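Local atomic coordinates of endo-beta-mannanase (Opitutaceae bacterium TAV5, PDB entry 7BOB), a protein that hydrolyses beta-1,4-mannosidic linkages as an exo-acting, homotrimeric enzyme of glycoside hydrolase family 5, active in the hindgut of a wood-feeding termite. Residues Gln199-Asp203 against Pro406-Ser410; Thr238-Tyr242 against Leu264-Val268; Val442-Ile446 against Leu583-Asp587; Gln469-Pro475 against Cys550-Ala556. All coordinates share one frame; numbering follows the deposited sequence.

Contact 1 (Gln199-Asp203 against Pro406-Ser410); sequences QVIAD and PRETS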
loop_
_atom_site.group_PDB
_atom_site.type_symbol
_atom_site.label_atom_id
_atom_site.label_comp_id
_atom_site.label_asym_id
_atom_site.label_seq_id
_atom_site.Cartn_x
_atom_site.Cartn_y
_atom_site.Cartn_z
ATOM N N GLN A 199 -10.700 11.676 15.009
ATOM C CA GLN A 199 -11.795 10.887 15.556
ATOM C C GLN A 199 -12.857 10.607 14.501
ATOM O O GLN A 199 -13.512 9.556 14.551
ATOM C CB GLN A 199 -12.455 11.609 16.732
ATOM C CG GLN A 199 -11.569 11.885 17.924
ATOM C CD GLN A 199 -12.282 12.762 18.939
ATOM O OE1 GLN A 199 -12.991 12.263 19.816
ATOM N NE2 GLN A 199 -12.139 14.070 18.791
ATOM N N VAL A 200 -13.063 11.541 13.565
ATOM C CA VAL A 200 -14.100 11.416 12.537
ATOM C C VAL A 200 -13.556 10.795 11.251
ATOM O O VAL A 200 -14.196 9.929 10.651
ATOM C CB VAL A 200 -14.729 12.793 12.239
ATOM C CG1 VAL A 200 -15.803 12.649 11.170
ATOM C CG2 VAL A 200 -15.319 13.417 13.510
ATOM N N ILE A 201 -12.385 11.246 10.791
ATOM C CA ILE A 201 -11.904 10.904 9.457
ATOM C C ILE A 201 -10.940 9.710 9.427
ATOM O O ILE A 201 -10.559 9.278 8.330
ATOM C CB ILE A 201 -11.242 12.127 8.787
ATOM C CG1 ILE A 201 -9.922 12.470 9.495
ATOM C CG2 ILE A 201 -12.230 13.352 8.757
ATOM C CD1 ILE A 201 -8.967 13.290 8.654
ATOM N N ALA A 202 -10.507 9.182 10.581
ATOM C CA ALA A 202 -9.685 7.967 10.591
ATOM C C ALA A 202 -10.149 7.028 11.699
ATOM O O ALA A 202 -11.027 7.364 12.502
ATOM C CB ALA A 202 -8.192 8.294 10.744
ATOM N N ASP A 203 -9.575 5.822 11.730
ATOM C CA ASP A 203 -9.753 4.904 12.858
ATOM C C ASP A 203 -8.397 4.776 13.542
ATOM O O ASP A 203 -7.563 3.961 13.155
ATOM C CB ASP A 203 -10.287 3.530 12.468
ATOM C CG ASP A 203 -10.625 2.669 13.698
ATOM O OD1 ASP A 203 -10.559 3.184 14.844
ATOM O OD2 ASP A 203 -10.982 1.485 13.520
ATOM N N PRO A 406 -13.800 5.022 8.375
ATOM C CA PRO A 406 -13.959 6.470 8.640
ATOM C C PRO A 406 -13.576 7.376 7.485
ATOM O O PRO A 406 -14.306 8.320 7.211
ATOM C CB PRO A 406 -13.050 6.704 9.867
ATOM C CG PRO A 406 -13.080 5.391 10.609
ATOM C CD PRO A 406 -13.282 4.286 9.542
ATOM N N ARG A 407 -12.430 7.161 6.834
ATOM C CA ARG A 407 -12.037 8.077 5.769
ATOM C C ARG A 407 -13.049 8.059 4.626
ATOM O O ARG A 407 -13.382 9.109 4.057
ATOM C CB ARG A 407 -10.651 7.720 5.249
ATOM C CG ARG A 407 -10.053 8.833 4.437
ATOM C CD ARG A 407 -8.647 8.479 3.950
ATOM N NE ARG A 407 -8.189 9.454 2.965
ATOM C CZ ARG A 407 -7.784 10.692 3.250
ATOM N NH1 ARG A 407 -7.750 11.153 4.514
ATOM N NH2 ARG A 407 -7.412 11.488 2.254
ATOM N N GLU A 408 -13.563 6.876 4.293
ATOM C CA GLU A 408 -14.539 6.752 3.217
ATOM C C GLU A 408 -15.879 7.347 3.621
ATOM O O GLU A 408 -16.504 8.089 2.847
ATOM C CB GLU A 408 -14.719 5.286 2.840
ATOM C CG GLU A 408 -13.560 4.711 2.023
ATOM C CD GLU A 408 -13.356 5.443 0.701
ATOM O OE1 GLU A 408 -14.322 6.069 0.180
ATOM O OE2 GLU A 408 -12.224 5.385 0.174
ATOM N N THR A 409 -16.359 6.996 4.820
ATOM C CA THR A 409 -17.643 7.523 5.257
ATOM C C THR A 409 -17.579 9.032 5.378
ATOM O O THR A 409 -18.471 9.745 4.893
ATOM C CB THR A 409 -18.035 6.894 6.585
ATOM O OG1 THR A 409 -18.088 5.472 6.429
ATOM C CG2 THR A 409 -19.398 7.440 7.101
ATOM N N SER A 410 -16.501 9.541 5.976
ATOM C CA SER A 410 -16.443 10.964 6.285
ATOM C C SER A 410 -16.286 11.810 5.029
ATOM O O SER A 410 -16.761 12.947 5.001
ATOM C CB SER A 410 -15.310 11.250 7.269
ATOM O OG SER A 410 -14.045 11.135 6.649
HETATM O O HOH W 1 -7.966 9.732 7.097
#

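Contact 2 (Thr238-Tyr242 against Leu264-Val268); sequences TMHGY and LPFYV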
loop_
_atom_site.group_PDB
_atom_site.type_symbol
_atom_site.label_atom_id
_atom_site.label_comp_id
_atom_site.label_asym_id
_atom_site.label_seq_id
_atom_site.Cartn_x
_atom_site.Cartn_y
_atom_site.Cartn_z
ATOM N N THR A 238 -13.422 16.533 22.653
ATOM C CA THR A 238 -12.822 17.720 22.057
ATOM C C THR A 238 -12.793 17.620 20.529
ATOM O O THR A 238 -12.848 16.532 19.949
ATOM C CB THR A 238 -11.396 17.953 22.576
ATOM O OG1 THR A 238 -10.568 16.878 22.137
ATOM C CG2 THR A 238 -11.369 18.033 24.098
ATOM N N MET A 239 -12.704 18.787 19.885
ATOM C CA MET A 239 -12.528 18.897 18.443
ATOM C C MET A 239 -11.491 19.977 18.173
ATOM O O MET A 239 -11.441 20.995 18.876
ATOM C CB MET A 239 -13.848 19.226 17.734
ATOM C CG MET A 239 -13.790 19.130 16.206
ATOM S SD MET A 239 -12.980 17.584 15.691
ATOM C CE MET A 239 -14.098 16.347 16.373
ATOM N N HIS A 240 -10.618 19.703 17.217
ATOM C CA HIS A 240 -9.600 20.618 16.717
ATOM C C HIS A 240 -9.818 20.781 15.225
ATOM O O HIS A 240 -10.121 19.807 14.534
ATOM C CB HIS A 240 -8.174 20.075 16.904
ATOM C CG HIS A 240 -7.776 19.829 18.324
ATOM N ND1 HIS A 240 -6.525 19.356 18.665
ATOM C CD2 HIS A 240 -8.448 19.994 19.487
ATOM C CE1 HIS A 240 -6.444 19.232 19.979
ATOM N NE2 HIS A 240 -7.597 19.614 20.503
ATOM N N GLY A 241 -9.604 21.976 14.706
ATOM C CA GLY A 241 -9.782 22.079 13.277
ATOM C C GLY A 241 -9.165 23.313 12.682
ATOM O O GLY A 241 -9.166 24.390 13.294
ATOM N N TYR A 242 -8.620 23.140 11.489
ATOM C CA TYR A 242 -7.913 24.172 10.755
ATOM C C TYR A 242 -8.327 24.110 9.295
ATOM O O TYR A 242 -8.797 23.070 8.823
ATOM C CB TYR A 242 -6.405 23.971 10.887
ATOM C CG TYR A 242 -5.941 23.934 12.309
ATOM C CD1 TYR A 242 -5.956 22.746 13.047
ATOM C CD2 TYR A 242 -5.481 25.097 12.923
ATOM C CE1 TYR A 242 -5.501 22.735 14.405
ATOM C CE2 TYR A 242 -5.034 25.086 14.239
ATOM C CZ TYR A 242 -5.040 23.910 14.976
ATOM O OH TYR A 242 -4.583 23.940 16.290
ATOM N N LEU A 264 -15.083 22.426 10.086
ATOM C CA LEU A 264 -15.061 22.413 11.550
ATOM C C LEU A 264 -16.469 22.302 12.144
ATOM O O LEU A 264 -16.685 21.421 12.998
ATOM C CB LEU A 264 -14.276 23.637 12.029
ATOM C CG LEU A 264 -13.767 23.721 13.467
ATOM C CD1 LEU A 264 -13.092 22.435 13.858
ATOM C CD2 LEU A 264 -12.808 24.913 13.624
ATOM N N PRO A 265 -17.479 23.062 11.695
ATOM C CA PRO A 265 -18.837 22.824 12.225
ATOM C C PRO A 265 -19.330 21.413 11.991
ATOM O O PRO A 265 -20.033 20.856 12.845
ATOM C CB PRO A 265 -19.706 23.845 11.470
ATOM C CG PRO A 265 -18.749 24.914 11.063
ATOM C CD PRO A 265 -17.456 24.206 10.764
ATOM N N PHE A 266 -18.985 20.816 10.849
ATOM C CA PHE A 266 -19.371 19.432 10.602
ATOM C C PHE A 266 -18.729 18.490 11.614
ATOM O O PHE A 266 -19.400 17.605 12.162
ATOM C CB PHE A 266 -18.999 19.030 9.179
ATOM C CG PHE A 266 -19.015 17.553 8.960
ATOM C CD1 PHE A 266 -20.212 16.889 8.673
ATOM C CD2 PHE A 266 -17.839 16.810 9.058
ATOM C CE1 PHE A 266 -20.225 15.507 8.481
ATOM C CE2 PHE A 266 -17.847 15.422 8.851
ATOM C CZ PHE A 266 -19.044 14.776 8.563
ATOM N N TYR A 267 -17.422 18.652 11.861
ATOM C CA TYR A 267 -16.745 17.823 12.867
ATOM C C TYR A 267 -17.371 18.005 14.244
ATOM O O TYR A 267 -17.551 17.029 14.990
ATOM C CB TYR A 267 -15.256 18.166 12.943
ATOM C CG TYR A 267 -14.478 17.833 11.688
ATOM C CD1 TYR A 267 -14.660 16.624 11.039
ATOM C CD2 TYR A 267 -13.547 18.724 11.170
ATOM C CE1 TYR A 267 -13.947 16.324 9.897
ATOM C CE2 TYR A 267 -12.819 18.420 10.033
ATOM C CZ TYR A 267 -13.027 17.230 9.409
ATOM O OH TYR A 267 -12.327 16.952 8.274
ATOM N N VAL A 268 -17.684 19.257 14.608
ATOM C CA VAL A 268 -18.314 19.525 15.899
ATOM C C VAL A 268 -19.674 18.844 15.972
ATOM O O VAL A 268 -20.013 18.213 16.982
ATOM C CB VAL A 268 -18.414 21.047 16.139
ATOM C CG1 VAL A 268 -19.239 21.371 17.412
ATOM C CG2 VAL A 268 -17.020 21.651 16.231
#

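Contact 3 (Val442-Ile446 against Leu583-Asp587); sequences VERII and LLTKD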
loop_
_atom_site.group_PDB
_atom_site.type_symbol
_atom_site.label_atom_id
_atom_site.label_comp_id
_atom_site.label_asym_id
_atom_site.label_seq_id
_atom_site.Cartn_x
_atom_site.Cartn_y
_atom_site.Cartn_z
ATOM N N VAL A 442 -36.805 13.833 13.962
ATOM C CA VAL A 442 -35.951 13.680 12.788
ATOM C C VAL A 442 -36.861 13.230 11.643
ATOM O O VAL A 442 -37.298 12.072 11.581
ATOM C CB VAL A 442 -34.797 12.701 13.050
ATOM C CG1 VAL A 442 -34.090 12.327 11.765
ATOM C CG2 VAL A 442 -33.786 13.314 14.046
ATOM N N GLU A 443 -37.185 14.153 10.741
ATOM C CA GLU A 443 -38.174 13.848 9.721
ATOM C C GLU A 443 -37.573 13.378 8.399
ATOM O O GLU A 443 -38.235 12.644 7.659
ATOM C CB GLU A 443 -39.066 15.065 9.468
ATOM C CG GLU A 443 -40.423 14.696 8.841
ATOM C CD GLU A 443 -41.030 15.820 8.013
ATOM O OE1 GLU A 443 -41.227 15.620 6.786
ATOM O OE2 GLU A 443 -41.314 16.899 8.595
ATOM N N ARG A 444 -36.344 13.782 8.078
ATOM C CA ARG A 444 -35.709 13.441 6.815
ATOM C C ARG A 444 -34.295 12.942 7.075
ATOM O O ARG A 444 -33.524 13.579 7.814
ATOM C CB ARG A 444 -35.708 14.644 5.873
ATOM C CG ARG A 444 -37.039 15.400 5.904
ATOM C CD ARG A 444 -37.288 16.172 4.640
ATOM N NE ARG A 444 -36.526 17.413 4.608
ATOM C CZ ARG A 444 -36.369 18.153 3.516
ATOM N NH1 ARG A 444 -36.922 17.770 2.372
ATOM N NH2 ARG A 444 -35.659 19.268 3.559
ATOM N N ILE A 445 -33.970 11.791 6.479
ATOM C CA ILE A 445 -32.703 11.102 6.689
ATOM C C ILE A 445 -32.084 10.810 5.332
ATOM O O ILE A 445 -32.748 10.248 4.450
ATOM C CB ILE A 445 -32.874 9.795 7.487
ATOM C CG1 ILE A 445 -33.166 10.100 8.967
ATOM C CG2 ILE A 445 -31.614 8.949 7.365
ATOM C CD1 ILE A 445 -33.429 8.866 9.810
ATOM N N ILE A 446 -30.822 11.195 5.165
ATOM C CA ILE A 446 -30.072 10.920 3.949
ATOM C C ILE A 446 -28.977 9.925 4.288
ATOM O O ILE A 446 -28.183 10.155 5.211
ATOM C CB ILE A 446 -29.476 12.196 3.338
ATOM C CG1 ILE A 446 -30.579 13.189 2.998
ATOM C CG2 ILE A 446 -28.709 11.851 2.064
ATOM C CD1 ILE A 446 -30.039 14.459 2.397
ATOM N N LEU A 583 -34.446 15.553 -5.155
ATOM C CA LEU A 583 -34.813 14.223 -4.694
ATOM C C LEU A 583 -35.386 14.197 -3.290
ATOM O O LEU A 583 -35.987 13.187 -2.900
ATOM C CB LEU A 583 -33.599 13.301 -4.743
ATOM C CG LEU A 583 -33.162 12.917 -6.157
ATOM C CD1 LEU A 583 -32.448 11.630 -6.039
ATOM C CD2 LEU A 583 -34.350 12.777 -7.073
ATOM N N LEU A 584 -35.183 15.259 -2.516
ATOM C CA LEU A 584 -35.715 15.314 -1.165
ATOM C C LEU A 584 -37.229 15.464 -1.207
ATOM O O LEU A 584 -37.756 16.292 -1.957
ATOM C CB LEU A 584 -35.085 16.477 -0.405
ATOM C CG LEU A 584 -33.712 16.129 0.175
ATOM C CD1 LEU A 584 -33.060 17.353 0.809
ATOM C CD2 LEU A 584 -33.847 14.990 1.169
ATOM N N THR A 585 -37.925 14.659 -0.407
ATOM C CA THR A 585 -39.376 14.714 -0.282
ATOM C C THR A 585 -39.755 15.182 1.116
ATOM O O THR A 585 -38.934 15.175 2.036
ATOM C CB THR A 585 -40.021 13.346 -0.559
ATOM O OG1 THR A 585 -39.535 12.380 0.386
ATOM C CG2 THR A 585 -39.720 12.878 -1.981
ATOM N N LYS A 586 -41.020 15.586 1.268
ATOM C CA LYS A 586 -41.544 16.007 2.561
ATOM C C LYS A 586 -42.948 15.451 2.772
ATOM O O LYS A 586 -43.793 15.488 1.867
ATOM C CB LYS A 586 -41.552 17.541 2.701
ATOM C CG LYS A 586 -40.172 18.127 2.982
ATOM C CD LYS A 586 -40.082 18.777 4.362
ATOM C CE LYS A 586 -40.433 20.251 4.292
ATOM N NZ LYS A 586 -40.720 20.785 5.647
ATOM N N ASP A 587 -43.172 14.933 3.982
ATOM C CA ASP A 587 -44.461 14.422 4.467
ATOM C C ASP A 587 -45.598 15.453 4.336
ATOM O O ASP A 587 -46.358 15.456 3.361
ATOM C CB ASP A 587 -44.289 13.974 5.937
ATOM C CG ASP A 587 -45.612 13.677 6.640
ATOM O OD1 ASP A 587 -45.894 12.479 6.887
ATOM O OD2 ASP A 587 -46.349 14.636 6.978
#

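Contact 4 (Gln469-Pro475 against Cys550-Ala556); sequences QLLWHAP and CVTSVLA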
loop_
_atom_site.group_PDB
_atom_site.type_symbol
_atom_site.label_atom_id
_atom_site.label_comp_id
_atom_site.label_asym_id
_atom_site.label_seq_id
_atom_site.Cartn_x
_atom_site.Cartn_y
_atom_site.Cartn_z
ATOM N N GLN A 469 -39.122 10.407 5.826
ATOM C CA GLN A 469 -38.702 10.515 4.431
ATOM C C GLN A 469 -37.226 10.123 4.332
ATOM O O GLN A 469 -36.362 10.808 4.895
ATOM C CB GLN A 469 -38.907 11.937 3.917
ATOM C CG GLN A 469 -40.221 12.565 4.330
ATOM C CD GLN A 469 -41.383 11.810 3.748
ATOM O OE1 GLN A 469 -41.560 11.788 2.532
ATOM N NE2 GLN A 469 -42.163 11.158 4.607
ATOM N N LEU A 470 -36.939 9.034 3.620
ATOM C CA LEU A 470 -35.585 8.492 3.488
ATOM C C LEU A 470 -35.069 8.714 2.070
ATOM O O LEU A 470 -35.671 8.234 1.096
ATOM C CB LEU A 470 -35.560 7.002 3.832
ATOM C CG LEU A 470 -34.226 6.250 3.828
ATOM C CD1 LEU A 470 -33.316 6.733 4.973
ATOM C CD2 LEU A 470 -34.486 4.760 3.947
ATOM N N LEU A 471 -33.957 9.438 1.953
ATOM C CA LEU A 471 -33.212 9.533 0.701
ATOM C C LEU A 471 -31.997 8.613 0.816
ATOM O O LEU A 471 -31.068 8.890 1.587
ATOM C CB LEU A 471 -32.796 10.971 0.411
ATOM C CG LEU A 471 -31.925 11.161 -0.831
ATOM C CD1 LEU A 471 -32.546 10.492 -2.086
ATOM C CD2 LEU A 471 -31.727 12.643 -1.070
ATOM N N TRP A 472 -32.009 7.512 0.065
ATOM C CA TRP A 472 -31.036 6.427 0.225
ATOM C C TRP A 472 -30.100 6.414 -0.978
ATOM O O TRP A 472 -30.444 5.878 -2.038
ATOM C CB TRP A 472 -31.748 5.089 0.378
ATOM C CG TRP A 472 -30.904 4.017 0.997
ATOM C CD1 TRP A 472 -29.542 3.987 1.083
ATOM C CD2 TRP A 472 -31.374 2.807 1.604
ATOM N NE1 TRP A 472 -29.139 2.840 1.717
ATOM C CE2 TRP A 472 -30.242 2.105 2.060
ATOM C CE3 TRP A 472 -32.645 2.250 1.805
ATOM C CZ2 TRP A 472 -30.337 0.878 2.706
ATOM C CZ3 TRP A 472 -32.740 1.033 2.456
ATOM C CH2 TRP A 472 -31.592 0.360 2.900
ATOM N N HIS A 473 -28.910 6.980 -0.821
ATOM C CA HIS A 473 -27.950 6.934 -1.916
ATOM C C HIS A 473 -27.195 5.611 -1.861
ATOM O O HIS A 473 -26.498 5.329 -0.876
ATOM C CB HIS A 473 -27.001 8.126 -1.866
ATOM C CG HIS A 473 -27.608 9.386 -2.399
ATOM N ND1 HIS A 473 -27.044 10.628 -2.211
ATOM C CD2 HIS A 473 -28.745 9.592 -3.109
ATOM C CE1 HIS A 473 -27.802 11.544 -2.793
ATOM N NE2 HIS A 473 -28.844 10.942 -3.339
ATOM N N ALA A 474 -27.375 4.793 -2.904
ATOM C CA ALA A 474 -26.656 3.555 -3.183
ATOM C C ALA A 474 -26.877 2.509 -2.099
ATOM O O ALA A 474 -25.954 2.222 -1.330
ATOM C CB ALA A 474 -25.160 3.835 -3.342
ATOM N N PRO A 475 -28.070 1.925 -1.987
ATOM C CA PRO A 475 -28.246 0.820 -1.038
ATOM C C PRO A 475 -27.264 -0.300 -1.337
ATOM O O PRO A 475 -26.806 -0.475 -2.467
ATOM C CB PRO A 475 -29.696 0.373 -1.257
ATOM C CG PRO A 475 -30.221 1.205 -2.405
ATOM C CD PRO A 475 -29.350 2.398 -2.539
ATOM N N CYS A 550 -41.724 7.555 2.940
ATOM C CA CYS A 550 -41.389 7.415 1.526
ATOM C C CYS A 550 -39.882 7.260 1.353
ATOM O O CYS A 550 -39.116 8.148 1.758
ATOM C CB CYS A 550 -41.894 8.623 0.748
ATOM S SG CYS A 550 -41.506 8.557 -0.998
ATOM N N VAL A 551 -39.473 6.153 0.724
ATOM C CA VAL A 551 -38.076 5.830 0.443
ATOM C C VAL A 551 -37.764 6.240 -0.986
ATOM O O VAL A 551 -38.377 5.721 -1.929
ATOM C CB VAL A 551 -37.806 4.327 0.629
ATOM C CG1 VAL A 551 -36.320 3.989 0.342
ATOM C CG2 VAL A 551 -38.230 3.869 2.017
ATOM N N THR A 552 -36.804 7.147 -1.156
ATOM C CA THR A 552 -36.270 7.486 -2.478
ATOM C C THR A 552 -34.858 6.898 -2.582
ATOM O O THR A 552 -33.921 7.396 -1.943
ATOM C CB THR A 552 -36.277 9.001 -2.707
ATOM O OG1 THR A 552 -37.615 9.493 -2.598
ATOM C CG2 THR A 552 -35.723 9.373 -4.065
ATOM N N SER A 553 -34.704 5.830 -3.370
ATOM C CA SER A 553 -33.433 5.121 -3.500
ATOM C C SER A 553 -32.754 5.470 -4.820
ATOM O O SER A 553 -33.388 5.427 -5.882
ATOM C CB SER A 553 -33.635 3.605 -3.399
ATOM O OG SER A 553 -34.464 3.212 -2.317
ATOM N N VAL A 554 -31.465 5.802 -4.760
ATOM C CA VAL A 554 -30.655 6.073 -5.947
ATOM C C VAL A 554 -29.663 4.932 -6.131
ATOM O O VAL A 554 -28.857 4.653 -5.232
ATOM C CB VAL A 554 -29.907 7.417 -5.835
ATOM C CG1 VAL A 554 -29.025 7.655 -7.060
ATOM C CG2 VAL A 554 -30.880 8.574 -5.610
ATOM N N LEU A 555 -29.692 4.300 -7.302
ATOM C CA LEU A 555 -28.833 3.151 -7.581
ATOM C C LEU A 555 -27.480 3.593 -8.127
ATOM O O LEU A 555 -27.017 3.112 -9.154
ATOM C CB LEU A 555 -29.532 2.197 -8.545
ATOM C CG LEU A 555 -30.940 1.788 -8.086
ATOM C CD1 LEU A 555 -31.635 0.865 -9.088
ATOM C CD2 LEU A 555 -30.866 1.134 -6.710
ATOM N N ALA A 556 -26.846 4.547 -7.452
ATOM C CA ALA A 556 -25.497 4.967 -7.807
ATOM C C ALA A 556 -24.862 5.564 -6.565
ATOM O O ALA A 556 -25.557 5.997 -5.639
ATOM C CB ALA A 556 -25.478 5.973 -8.960
#

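Contact 1 (Gln199-Asp203 against Pro406-Ser410)
The Pro406 ring lies against the peptide that leaves helix 198-201, its CB 3.4 Å from Ala202 O and its CG 3.8 Å from Asp203 CB. One turn on, Ser410 brings its hydroxyl to the side of Ile201, with OG 3.6 Å from CG2, and its CB also faces Val200 O.

Polar links between the segments pass through water. One water donates to Ile201 O at 2.9 Å and accepts from Arg407 NH1 at 3.0 Å, meeting the guanidinium at its edge; the chain, extended from CG to NE, carries the guanidinium to it. Within helix 406-422, Ser410 OG, placed between its own backbone N and carbonyl carbon (chi1 72°), turns back to donate to Pro406 O at 2.9 Å, while Ser410 N reaches the same oxygen from the opposite face. An alanine here, lacking the hydroxyl, is likely to leave Pro406 O gripped by the backbone N alone of these two donors and to open a gap beside Ile201 CG2.

Tyr393 OH bonds to Val200 O, and Arg207 holds Asp203 in a salt bridge. With no direct hydrogen bond between the segments, their join rests on shape and one water bridge.

Contact 2 (Thr238-Tyr242 against Leu264-Val268)
Met239 and Tyr267 cross at about a right angle, the methionine reaching out from the strand to the base of the tyrosine side chain. Its SD sits 3.6 Å from Tyr267 CB and 5.2 Å from the centroid of the ring, 49° off the ring normal: an oblique Met-aromatic contact, with the sulfur neither squarely over the ring nor in its plane. Bends at chi2 (47°) and chi3 (62°) fold the thioether back, which lets CE approach Tyr267 O at 3.8 Å while CG remains beside the isopropyl group of Val268, 4.1 Å from CG2.

Leu264 serves the other end of the strand. Its CD1 presses on Gly241 CA at 3.4 Å, and CD2 lies near the carbonyl of the same residue. A beta-carbon on Gly241 would point at this leucine and run into CD1, so the close fit depends on the bare backbone there.

Strand 237-241 and helix 258-272 are the first two elements of a beta-alpha-beta unit leading to strand 277-282, and form part of the (beta/alpha)8 barrel of family 5; strand and helix run nearly antiparallel, with segment axes 8.6 Å apart. A serine in place of Met239 removes the thioether and would probably open a gap against Tyr267 CB and its ring, beside Val268.

His240 points away from the helix and bonds to Glu156 and Gln280. On the helix, the hydroxyl of Tyr267 is held by His248, and the ring meets that of His197.

Contact 3 (Val442-Ile446 against Leu583-Asp587)
The guanidinium of Arg444 is sandwiched by aliphatic carbon from the chain's C-terminal tail. Over one face lies Lys586 CD, 3.6 Å above the plane and displaced toward the rim; over the opposite face is Leu584 CD1. At the edge, in the plane of the group, Thr585 O accepts a weak but straight hydrogen bond from NH1 (3.3 Å, 171°). Three consecutive tail residues thus surround one flat cation. The bend at chi3 (-78°) swings the guanidinium so that NH1 comes up to Thr585 O; CD, one bond before the turned part, already lies 3.2 Å from that oxygen. The remaining nitrogens are used by other parts of the chain: NH2 forms a salt bridge with Glu425, and NE donates to Thr384 O.

Lys586, itself bent at chi2 and chi3, crosses the arginine with its methylenes, and its CG comes within 3.3 Å of Arg444 NH1. Its ammonium stays clear of the guanidinium, and NZ is 4.9 Å from Glu443 OE2, too far for contact.

Glu443, extended beyond CG, reaches across to the tail, and its OE1 accepts a second weak bond, from Asp587 N (3.5 Å, 151°). Further in, Ile446 and Leu584 cross at about a right angle, with CD1 of the isoleucine 4.0 Å from CD2 of the leucine.

The tail after helix 569-583 therefore runs roughly antiparallel to the beginning of strand 444-448, tied by two weak hydrogen bonds and apolar packing. The buried arginine charge is probably balanced chiefly by Glu425, while the tail supplies a carbonyl and aliphatic cover.

Contact 4 (Gln469-Pro475 against Cys550-Ala556)
Leu470 O receives the shortest bond of the contact, from Thr552 N at 2.7 Å; the N-H...O angle is 172° and the donor lies nearly along the C=O axis. Leu470 N in turn donates to Cys550 O, and the pattern continues as Trp472 N to Thr552 O and Val554 N to Trp472 O. The strands are parallel, paired from Gln469 with Cys550 to His473 with Val554. Beyond them, Ala474 N adds a last bond to Val554 O (2.8 Å), although Ala474 has already left strand geometry, and Leu555 is the centre of an inverse gamma turn that follows strand 549-554.

On one face of the sheet, His473 and Val554 lie side by side: Val554 CG2 meets the edge of the imidazole, 3.4 Å from CD2, while ND1 bonds to Glu559 OE2. Leu471 CD1 reaches across to Thr552 CG2 at 3.9 Å, helped there by CG standing anti to the backbone N (chi1 176°). On the face of Leu470, Val551 and Trp472, Leu470 CD2 packs against Val551 CG1 (4.1 Å), which also borders the indole edge, and Pro475 CB lies over one face of that ring.

Strand 469-473 is flanked on its other side by strand 444-448, and strand 549-554 by the antiparallel strand 539-546. Helix 482-488 packs on the Trp472 face, with Leu487 against both Trp472 and Val551, whereas Trp579 and Tyr580 of helix 569-583 meet His473 on the other.

In the fold
Contacts 1 and 2 adjoin one another: Gln199 donates to Thr238 O, and Ile201 packs on the ring of Tyr267. Contact 2 is barrel core, wholly buried and apolar; contact 1, also largely buried, joins the barrel's helix 198-201 to helix 406-422 and admits a water at its exposed arginine. Contacts 3 and 4 belong to the mixed sheet of the C-terminal part, where Ile445 O accepts from Leu471 N and Thr585 binds Gln469. Contact 4 is buried and built on regular backbone bonds, whereas contact 3, only partly buried, relies on charged side chains and weak bonds. Centres of contacts 2 and 4 stand about 28 Å apart.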